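Local coordinates for protein prolyl oligopeptidase (Galerina marginata, PDB 5N4B) that cleaves peptides on the C-terminal side of prolyl residues and joins the excised core into a macrocycle during the biosynthesis of amanitin toxins, at residues G94-F99 against H416-L421; N425-I430 against L454-F459; V32-P37 against D607-H612. The protein carries 1 engineered substitution. All coordinates share one frame; numbering follows the deposited sequence.

How the contacts relate
Contacts 1 and 2 meet in one blade of the propeller, their centres about 21 Å apart, since strands 416-423 and 426-434 are neighbours in the same sheet. Leu421 O lies 2.9 Å from Thr429 N, a probable hydrogen bond, and Phe418 CD1 packs on Ile430 CG2. Contact 1 ties this blade to the one holding 94-99, while contact 2 ties strand 426-434 to the linker leading into the alpha/beta-hydrolase domain. Contact 3 lies across the centre of the molecule, about 49 Å from contact 1 and about 46 Å from contact 2 between centres. The bound peptide reaches Phe99, Thr420 and Ile430, but all three contacts lie away from the charge-relay residues Asp662 and His699 and from Ala578, the engineered replacement at the third charge-relay position.

Contact 1 (G94-F99 against H416-L421); sequences GHWYWF and HFFLTL
Two first torsions set up the meeting of Trp96 and His416. In Trp96, CG stands anti to the carbonyl carbon (chi1 -66°), which sends the indole out toward strand 416-421; in His416, CG sits between the backbone N and the carbonyl carbon (chi1 67°), which brings the imidazole in from the opposite direction. The six-membered end of the indole makes the contact. Its CH2 lies over one face of the imidazole, 3.4 Å from His416 CE1. The ring planes are inclined by 41° with centroids 5.0 Å apart, so the pair is oblique, neither stacked nor edge-to-face. The neighbouring indole atom, Trp96 CZ3, meets the rim of the Phe418 ring almost in its plane, 3.7 Å from CZ, and also touches His416, so the two rings, two residues apart on the same side of their strand, share the CZ3-CH2 end of the indole. The nearest CA atoms, those of Trp96 and His416, are 12.8 Å apart, and three buried aromatic side chains span the gap. Pro88 of strand 84-90 touches both Trp96 and Phe418, and Leu90 also packs on Trp96. Strand 96-101 belongs to the first four-stranded blade and strand 416-423 to the seventh, so side chains pack across the interface of the terminal blades, characteristic of the seven-bladed propeller of prolyl oligopeptidases, whose ring closes without a shared strand.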
loop_
_atom_site.group_PDB
_atom_site.type_symbol
_atom_site.label_atom_id
_atom_site.label_comp_id
_atom_site.label_asym_id
_atom_site.label_seq_id
_atom_site.Cartn_x
_atom_site.Cartn_y
_atom_site.Cartn_z
ATOM N N GLY A 94 -22.488 -20.934 -7.897
ATOM C CA GLY A 94 -21.829 -22.203 -7.781
ATOM C C GLY A 94 -20.471 -22.250 -8.425
ATOM O O GLY A 94 -19.805 -23.292 -8.336
ATOM N N HIS A 95 -20.044 -21.174 -9.094
ATOM C CA HIS A 95 -18.761 -21.195 -9.781
ATOM C C HIS A 95 -17.723 -20.411 -8.987
ATOM O O HIS A 95 -18.043 -19.573 -8.158
ATOM C CB HIS A 95 -18.936 -20.624 -11.199
ATOM C CG HIS A 95 -19.687 -21.548 -12.112
ATOM N ND1 HIS A 95 -19.072 -22.285 -13.092
ATOM C CD2 HIS A 95 -20.989 -21.938 -12.103
ATOM C CE1 HIS A 95 -19.979 -23.035 -13.712
ATOM N NE2 HIS A 95 -21.143 -22.860 -13.117
ATOM N N TRP A 96 -16.475 -20.739 -9.273
ATOM C CA TRP A 96 -15.323 -20.173 -8.609
ATOM C C TRP A 96 -14.600 -19.216 -9.547
ATOM O O TRP A 96 -14.416 -19.504 -10.738
ATOM C CB TRP A 96 -14.394 -21.325 -8.206
ATOM C CG TRP A 96 -14.916 -22.256 -7.199
ATOM C CD1 TRP A 96 -15.729 -23.297 -7.429
ATOM C CD2 TRP A 96 -14.641 -22.245 -5.817
ATOM N NE1 TRP A 96 -15.987 -23.965 -6.244
ATOM C CE2 TRP A 96 -15.315 -23.323 -5.244
ATOM C CE3 TRP A 96 -13.892 -21.416 -4.985
ATOM C CZ2 TRP A 96 -15.238 -23.608 -3.883
ATOM C CZ3 TRP A 96 -13.843 -21.697 -3.625
ATOM C CH2 TRP A 96 -14.492 -22.789 -3.105
ATOM N N TYR A 97 -14.160 -18.096 -8.999
ATOM C CA TYR A 97 -13.545 -17.031 -9.785
ATOM C C TYR A 97 -12.209 -16.653 -9.158
ATOM O O TYR A 97 -12.094 -16.552 -7.934
ATOM C CB TYR A 97 -14.462 -15.810 -9.800
ATOM C CG TYR A 97 -15.774 -15.994 -10.485
ATOM C CD1 TYR A 97 -16.783 -16.805 -9.927
ATOM C CD2 TYR A 97 -16.023 -15.376 -11.695
ATOM C CE1 TYR A 97 -18.020 -16.957 -10.572
ATOM C CE2 TYR A 97 -17.257 -15.509 -12.323
ATOM C CZ TYR A 97 -18.238 -16.314 -11.742
ATOM O OH TYR A 97 -19.467 -16.438 -12.379
ATOM N N TRP A 98 -11.204 -16.406 -9.984
ATOM C CA TRP A 98 -9.882 -16.101 -9.475
ATOM C C TRP A 98 -9.124 -15.305 -10.531
ATOM O O TRP A 98 -9.406 -15.393 -11.735
ATOM C CB TRP A 98 -9.094 -17.390 -9.121
ATOM C CG TRP A 98 -8.726 -18.230 -10.281
ATOM C CD1 TRP A 98 -7.518 -18.234 -10.942
ATOM C CD2 TRP A 98 -9.553 -19.188 -10.963
ATOM N NE1 TRP A 98 -7.565 -19.122 -12.005
ATOM C CE2 TRP A 98 -8.797 -19.715 -12.037
ATOM C CE3 TRP A 98 -10.852 -19.631 -10.786
ATOM C CZ2 TRP A 98 -9.293 -20.703 -12.890
ATOM C CZ3 TRP A 98 -11.338 -20.611 -11.642
ATOM C CH2 TRP A 98 -10.573 -21.106 -12.683
ATOM N N PHE A 99 -8.122 -14.558 -10.081
ATOM C CA PHE A 99 -7.241 -13.831 -11.003
ATOM C C PHE A 99 -6.052 -14.689 -11.396
ATOM O O PHE A 99 -5.508 -15.454 -10.604
ATOM C CB PHE A 99 -6.738 -12.515 -10.376
ATOM C CG PHE A 99 -7.790 -11.470 -10.294
ATOM C CD1 PHE A 99 -8.064 -10.664 -11.384
ATOM C CD2 PHE A 99 -8.492 -11.293 -9.122
ATOM C CE1 PHE A 99 -9.041 -9.696 -11.305
ATOM C CE2 PHE A 99 -9.448 -10.299 -9.039
ATOM C CZ PHE A 99 -9.716 -9.508 -10.143
ATOM N N HIS A 416 -15.879 -23.121 4.055
ATOM C CA HIS A 416 -14.430 -23.117 3.846
ATOM C C HIS A 416 -13.931 -21.693 4.037
ATOM O O HIS A 416 -14.666 -20.726 4.011
ATOM C CB HIS A 416 -14.030 -23.618 2.436
ATOM C CG HIS A 416 -14.449 -22.704 1.355
ATOM N ND1 HIS A 416 -15.698 -22.770 0.757
ATOM C CD2 HIS A 416 -13.824 -21.633 0.817
ATOM C CE1 HIS A 416 -15.796 -21.781 -0.114
ATOM N NE2 HIS A 416 -14.681 -21.075 -0.089
ATOM N N PHE A 417 -12.619 -21.588 4.189
ATOM C CA PHE A 417 -11.912 -20.335 4.029
ATOM C C PHE A 417 -10.551 -20.619 3.411
ATOM O O PHE A 417 -10.070 -21.759 3.403
ATOM C CB PHE A 417 -11.778 -19.541 5.333
ATOM C CG PHE A 417 -11.032 -20.232 6.453
ATOM C CD1 PHE A 417 -9.677 -20.079 6.575
ATOM C CD2 PHE A 417 -11.724 -20.987 7.404
ATOM C CE1 PHE A 417 -9.008 -20.715 7.651
ATOM C CE2 PHE A 417 -11.060 -21.603 8.448
ATOM C CZ PHE A 417 -9.709 -21.465 8.556
ATOM N N PHE A 418 -9.912 -19.552 2.915
ATOM C CA PHE A 418 -8.565 -19.621 2.401
ATOM C C PHE A 418 -7.631 -18.709 3.180
ATOM O O PHE A 418 -8.023 -17.726 3.818
ATOM C CB PHE A 418 -8.484 -19.172 0.921
ATOM C CG PHE A 418 -9.274 -20.011 0.015
ATOM C CD1 PHE A 418 -8.810 -21.264 -0.372
ATOM C CD2 PHE A 418 -10.515 -19.588 -0.437
ATOM C CE1 PHE A 418 -9.579 -22.070 -1.175
ATOM C CE2 PHE A 418 -11.269 -20.426 -1.285
ATOM C CZ PHE A 418 -10.803 -21.639 -1.601
ATOM N N LEU A 419 -6.351 -19.084 3.124
ATOM C CA LEU A 419 -5.243 -18.249 3.578
ATOM C C LEU A 419 -4.309 -18.007 2.410
ATOM O O LEU A 419 -3.961 -18.952 1.674
ATOM C CB LEU A 419 -4.452 -18.888 4.709
ATOM C CG LEU A 419 -5.228 -19.348 5.916
ATOM C CD1 LEU A 419 -4.283 -20.146 6.856
ATOM C CD2 LEU A 419 -5.857 -18.215 6.619
ATOM N N THR A 420 -3.895 -16.760 2.239
ATOM C CA THR A 420 -2.837 -16.432 1.288
ATOM C C THR A 420 -1.571 -16.123 2.081
ATOM O O THR A 420 -1.586 -15.295 3.004
ATOM C CB THR A 420 -3.217 -15.318 0.336
ATOM O OG1 THR A 420 -3.545 -14.153 1.045
ATOM C CG2 THR A 420 -4.464 -15.712 -0.434
ATOM N N LEU A 421 -0.498 -16.831 1.758
ATOM C CA LEU A 421 0.739 -16.886 2.537
ATOM C C LEU A 421 1.893 -16.494 1.626
ATOM O O LEU A 421 2.050 -17.065 0.534
ATOM C CB LEU A 421 0.975 -18.316 3.079
ATOM C CG LEU A 421 -0.213 -18.891 3.851
ATOM C CD1 LEU A 421 0.093 -20.330 4.162
ATOM C CD2 LEU A 421 -0.509 -18.098 5.107
#

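Contact 2 (N425-I430 against L454-F459); sequences NTPGTI and LDPDDF
The backbones come closest at Asn425 and Pro456, CA to CA 5.1 Å, where the residue just before strand 426-434 meets a short 3-10 turn, 456-458. Asn425 carries the polar part of the contact. Its amide ND2 donates to Phe459 O over 3.0 Å, with an N-H...O angle of 154°, moderately straight. The approach is not along a lone pair: ND2 sits above the carbonyl plane, 43° out of it, while the oxygen is only slightly tilted from the plane of the amide. CG lies between the backbone N and the carbonyl carbon (chi1 62°), a setting that swings the amide over toward Phe459, while CB lies 3.6 Å from Pro456 O. The backbone O of Asn425 also lies 3.4 Å from Pro456 CB.

The turn lies in the linker by which the chain passes from strand 443-448, the last strand of the propeller, to strand 459-467, an edge strand of the mixed sheet of the alpha/beta-hydrolase domain. It is braced internally: Asp455 OD1 accepts from Asp457 N at 3.0 Å, an Asx turn in which the donor comes from above the carboxylate plane, and Asp455 O accepts from Asp458 N.

The main apolar contact is between two proline side chains that cross at about a right angle, Pro427 CG meeting Pro456 CG at 4.0 Å. Val451 touches both rings, and Phe508 packs on Pro427 as well. Phe459 approaches through its CB, 4.4 Å from Asn425 CB, but its ring leads away to Leu513 and Gln517 of helix 510-519 and meets His481 edge-to-face.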
loop_
_atom_site.group_PDB
_atom_site.type_symbol
_atom_site.label_atom_id
_atom_site.label_comp_id
_atom_site.label_asym_id
_atom_site.label_seq_id
_atom_site.Cartn_x
_atom_site.Cartn_y
_atom_site.Cartn_z
ATOM N N ASN A 425 11.042 -15.740 1.138
ATOM C CA ASN A 425 11.339 -16.911 0.306
ATOM C C ASN A 425 10.124 -17.812 0.086
ATOM O O ASN A 425 10.284 -18.984 -0.255
ATOM C CB ASN A 425 12.528 -17.672 0.855
ATOM C CG ASN A 425 12.291 -18.208 2.237
ATOM O OD1 ASN A 425 11.146 -18.377 2.665
ATOM N ND2 ASN A 425 13.382 -18.464 2.964
ATOM N N THR A 426 8.911 -17.261 0.201
ATOM C CA THR A 426 7.669 -17.989 -0.063
ATOM C C THR A 426 6.916 -17.219 -1.145
ATOM O O THR A 426 6.337 -16.156 -0.859
ATOM C CB THR A 426 6.786 -18.155 1.171
ATOM O OG1 THR A 426 7.495 -18.920 2.145
ATOM C CG2 THR A 426 5.475 -18.851 0.809
ATOM N N PRO A 427 6.906 -17.689 -2.394
ATOM C CA PRO A 427 6.330 -16.881 -3.472
ATOM C C PRO A 427 4.835 -16.616 -3.400
ATOM O O PRO A 427 4.380 -15.577 -3.864
ATOM C CB PRO A 427 6.673 -17.693 -4.732
ATOM C CG PRO A 427 7.600 -18.736 -4.351
ATOM C CD PRO A 427 7.712 -18.837 -2.869
ATOM N N GLY A 428 4.056 -17.546 -2.863
ATOM C CA GLY A 428 2.624 -17.382 -2.752
ATOM C C GLY A 428 1.941 -18.706 -2.666
ATOM O O GLY A 428 1.772 -19.413 -3.661
ATOM N N THR A 429 1.526 -19.064 -1.469
ATOM C CA THR A 429 0.835 -20.304 -1.204
ATOM C C THR A 429 -0.606 -19.977 -0.845
ATOM O O THR A 429 -0.881 -19.038 -0.075
ATOM C CB THR A 429 1.506 -21.023 -0.067
ATOM O OG1 THR A 429 2.822 -21.391 -0.517
ATOM C CG2 THR A 429 0.732 -22.285 0.358
ATOM N N ILE A 430 -1.549 -20.742 -1.390
ATOM C CA ILE A 430 -2.962 -20.601 -1.054
ATOM C C ILE A 430 -3.356 -21.872 -0.330
ATOM O O ILE A 430 -3.286 -22.964 -0.905
ATOM C CB ILE A 430 -3.836 -20.378 -2.301
ATOM C CG1 ILE A 430 -3.380 -19.129 -3.090
ATOM C CG2 ILE A 430 -5.295 -20.298 -1.891
ATOM C CD1 ILE A 430 -3.738 -19.089 -4.496
ATOM N N LEU A 454 14.976 -18.766 -10.366
ATOM C CA LEU A 454 15.231 -18.737 -8.944
ATOM C C LEU A 454 14.764 -20.030 -8.296
ATOM O O LEU A 454 13.715 -20.565 -8.626
ATOM C CB LEU A 454 14.372 -17.637 -8.296
ATOM C CG LEU A 454 14.785 -16.208 -8.420
ATOM C CD1 LEU A 454 13.697 -15.319 -7.865
ATOM C CD2 LEU A 454 16.164 -15.952 -7.733
ATOM N N ASP A 455 15.493 -20.450 -7.269
ATOM C CA ASP A 455 14.992 -21.461 -6.335
ATOM C C ASP A 455 14.847 -20.785 -4.978
ATOM O O ASP A 455 15.852 -20.417 -4.343
ATOM C CB ASP A 455 15.929 -22.665 -6.246
ATOM C CG ASP A 455 15.380 -23.803 -5.342
ATOM O OD1 ASP A 455 14.424 -23.593 -4.570
ATOM O OD2 ASP A 455 15.958 -24.936 -5.399
ATOM N N PRO A 456 13.632 -20.599 -4.501
ATOM C CA PRO A 456 13.463 -19.923 -3.223
ATOM C C PRO A 456 14.196 -20.567 -2.069
ATOM O O PRO A 456 14.543 -19.879 -1.107
ATOM C CB PRO A 456 11.952 -19.947 -3.025
ATOM C CG PRO A 456 11.383 -20.042 -4.369
ATOM C CD PRO A 456 12.344 -20.900 -5.144
ATOM N N ASP A 457 14.447 -21.870 -2.130
ATOM C CA ASP A 457 15.172 -22.579 -1.092
ATOM C C ASP A 457 16.623 -22.148 -0.980
ATOM O O ASP A 457 17.267 -22.469 0.021
ATOM C CB ASP A 457 15.183 -24.093 -1.342
ATOM C CG ASP A 457 13.807 -24.730 -1.195
ATOM O OD1 ASP A 457 12.889 -24.099 -0.611
ATOM O OD2 ASP A 457 13.648 -25.870 -1.698
ATOM N N ASP A 458 17.139 -21.415 -1.962
ATOM C CA ASP A 458 18.497 -20.897 -1.927
ATOM C C ASP A 458 18.647 -19.657 -1.039
ATOM O O ASP A 458 19.779 -19.153 -0.900
ATOM C CB ASP A 458 18.994 -20.509 -3.331
ATOM C CG ASP A 458 19.205 -21.665 -4.257
ATOM O OD1 ASP A 458 19.317 -22.803 -3.788
ATOM O OD2 ASP A 458 19.284 -21.441 -5.501
ATOM N N PHE A 459 17.550 -19.158 -0.492
ATOM C CA PHE A 459 17.543 -17.905 0.240
ATOM C C PHE A 459 17.070 -18.138 1.661
ATOM O O PHE A 459 16.155 -18.917 1.906
ATOM C CB PHE A 459 16.680 -16.876 -0.478
ATOM C CG PHE A 459 17.145 -16.586 -1.903
ATOM C CD1 PHE A 459 16.721 -17.400 -2.948
ATOM C CD2 PHE A 459 18.063 -15.568 -2.188
ATOM C CE1 PHE A 459 17.134 -17.183 -4.253
ATOM C CE2 PHE A 459 18.472 -15.338 -3.501
ATOM C CZ PHE A 459 18.027 -16.138 -4.513
#

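Contact 3 (V32-P37 against D607-H612); sequences VPVPDP and DLLKFH
Val34 meets Leu609 tip to tip: its CG1 methyl, anti to the backbone N (chi1 178°), comes within 4.1 Å of CD1 of the leucine, and Tyr24 and His643 touch both side chains. Next to this apolar point lies a charged one, joined across the interface largely through water. One water donates to Asp36 OD2 at 2.7 Å and accepts from Lys610 NZ at 2.6 Å. The direct separation of Asp36 OD2 and Lys610 NZ, 4.2 Å, is beyond a salt bridge. Lys610 CD passes 4.0 Å from that oxygen, and beyond it the chain bends at the third torsion (67°). Asp36 OD1 and Asp607 OD2, like charges, are 4.5 Å apart, with a second water between them, 2.7 Å from Asp607 OD2 and more weakly held at Asp36 OD1. Lys672 of helix 668-680 forms salt bridges with both carboxylates and would be expected to offset their repulsion, whereas Lys610 has its own salt bridge to Glu42. Asp607 OD1 accepts weak hydrogen bonds from the backbone N of Leu609 and of Lys610. The arrangement joins the N-terminal beta hairpin, strands 21-26 and 30-35, to the loop following strand 598-602, consistent with the prolyl oligopeptidase architecture in which the N-terminal segment packs against the alpha/beta-hydrolase domain.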
loop_
_atom_site.group_PDB
_atom_site.type_symbol
_atom_site.label_atom_id
_atom_site.label_comp_id
_atom_site.label_asym_id
_atom_site.label_seq_id
_atom_site.Cartn_x
_atom_site.Cartn_y
_atom_site.Cartn_z
ATOM N N VAL A 32 10.041 33.395 11.598
ATOM C CA VAL A 32 11.147 32.735 10.917
ATOM C C VAL A 32 10.960 32.903 9.414
ATOM O O VAL A 32 10.030 32.309 8.845
ATOM C CB VAL A 32 11.243 31.245 11.274
ATOM C CG1 VAL A 32 12.384 30.598 10.476
ATOM C CG2 VAL A 32 11.415 31.062 12.757
ATOM N N PRO A 33 11.772 33.716 8.741
ATOM C CA PRO A 33 11.683 33.779 7.277
ATOM C C PRO A 33 12.386 32.579 6.664
ATOM O O PRO A 33 13.490 32.212 7.071
ATOM C CB PRO A 33 12.398 35.098 6.930
ATOM C CG PRO A 33 13.433 35.216 7.991
ATOM C CD PRO A 33 12.849 34.589 9.256
ATOM N N VAL A 34 11.706 31.926 5.732
ATOM C CA VAL A 34 12.189 30.714 5.088
ATOM C C VAL A 34 12.204 30.978 3.586
ATOM O O VAL A 34 11.161 30.954 2.932
ATOM C CB VAL A 34 11.291 29.507 5.424
ATOM C CG1 VAL A 34 11.797 28.248 4.702
ATOM C CG2 VAL A 34 11.255 29.272 6.936
ATOM N N PRO A 35 13.371 31.225 3.000
ATOM C CA PRO A 35 13.424 31.374 1.534
ATOM C C PRO A 35 12.965 30.081 0.880
ATOM O O PRO A 35 13.317 28.994 1.336
ATOM C CB PRO A 35 14.904 31.615 1.258
ATOM C CG PRO A 35 15.429 32.227 2.556
ATOM C CD PRO A 35 14.695 31.438 3.626
ATOM N N ASP A 36 12.220 30.217 -0.226
ATOM C CA ASP A 36 11.780 29.073 -1.036
ATOM C C ASP A 36 12.112 29.394 -2.493
ATOM O O ASP A 36 11.222 29.627 -3.320
ATOM C CB ASP A 36 10.300 28.763 -0.828
ATOM C CG ASP A 36 9.925 27.288 -1.178
ATOM O OD1 ASP A 36 10.751 26.372 -0.919
ATOM O OD2 ASP A 36 8.797 27.057 -1.668
ATOM N N PRO A 37 13.402 29.383 -2.842
ATOM C CA PRO A 37 13.821 29.794 -4.184
ATOM C C PRO A 37 13.325 28.886 -5.268
ATOM O O PRO A 37 13.385 29.256 -6.451
ATOM C CB PRO A 37 15.364 29.783 -4.100
ATOM C CG PRO A 37 15.662 28.894 -2.955
ATOM C CD PRO A 37 14.542 29.088 -1.972
ATOM N N ASP A 607 9.244 18.409 1.405
ATOM C CA ASP A 607 8.971 19.762 1.896
ATOM C C ASP A 607 7.961 19.579 3.025
ATOM O O ASP A 607 6.751 19.523 2.807
ATOM C CB ASP A 607 8.475 20.665 0.787
ATOM C CG ASP A 607 8.222 22.069 1.279
ATOM O OD1 ASP A 607 8.094 22.283 2.505
ATOM O OD2 ASP A 607 8.116 22.982 0.420
ATOM N N LEU A 608 8.461 19.432 4.250
ATOM C CA LEU A 608 7.573 19.205 5.387
ATOM C C LEU A 608 6.974 20.502 5.935
ATOM O O LEU A 608 6.175 20.445 6.879
ATOM C CB LEU A 608 8.279 18.469 6.517
ATOM C CG LEU A 608 8.477 16.994 6.422
ATOM C CD1 LEU A 608 9.075 16.495 7.734
ATOM C CD2 LEU A 608 7.181 16.250 6.161
ATOM N N LEU A 609 7.325 21.659 5.364
ATOM C CA LEU A 609 6.647 22.900 5.713
ATOM C C LEU A 609 5.411 23.167 4.876
ATOM O O LEU A 609 4.524 23.884 5.339
ATOM C CB LEU A 609 7.582 24.112 5.640
ATOM C CG LEU A 609 8.756 24.083 6.598
ATOM C CD1 LEU A 609 9.583 25.325 6.430
ATOM C CD2 LEU A 609 8.305 23.930 8.014
ATOM N N LYS A 610 5.296 22.559 3.689
ATOM C CA LYS A 610 4.176 22.843 2.787
ATOM C C LYS A 610 3.384 21.596 2.383
ATOM O O LYS A 610 2.466 21.711 1.569
ATOM C CB LYS A 610 4.666 23.597 1.533
ATOM C CG LYS A 610 5.300 24.985 1.789
ATOM C CD LYS A 610 5.615 25.785 0.464
ATOM C CE LYS A 610 4.360 26.192 -0.278
ATOM N NZ LYS A 610 4.647 27.097 -1.465
ATOM N N PHE A 611 3.671 20.429 2.946
ATOM C CA PHE A 611 3.022 19.204 2.480
ATOM C C PHE A 611 1.501 19.292 2.586
ATOM O O PHE A 611 0.788 18.663 1.798
ATOM C CB PHE A 611 3.517 17.985 3.288
ATOM C CG PHE A 611 3.043 17.981 4.747
ATOM C CD1 PHE A 611 1.819 17.461 5.082
ATOM C CD2 PHE A 611 3.809 18.543 5.757
ATOM C CE1 PHE A 611 1.333 17.501 6.390
ATOM C CE2 PHE A 611 3.333 18.606 7.046
ATOM C CZ PHE A 611 2.105 18.057 7.383
ATOM N N HIS A 612 0.989 20.030 3.572
ATOM C CA HIS A 612 -0.440 20.092 3.825
ATOM C C HIS A 612 -1.175 21.019 2.878
ATOM O O HIS A 612 -2.408 21.089 2.967
ATOM C CB HIS A 612 -0.702 20.473 5.274
ATOM C CG HIS A 612 -0.175 21.806 5.650
ATOM N ND1 HIS A 612 1.119 22.197 5.384
ATOM C CD2 HIS A 612 -0.750 22.831 6.325
ATOM C CE1 HIS A 612 1.305 23.431 5.824
ATOM N NE2 HIS A 612 0.190 23.832 6.411
HETATM O O HOH W 1 9.364 25.223 1.353
HETATM O O HOH W 2 6.748 28.597 -0.971
#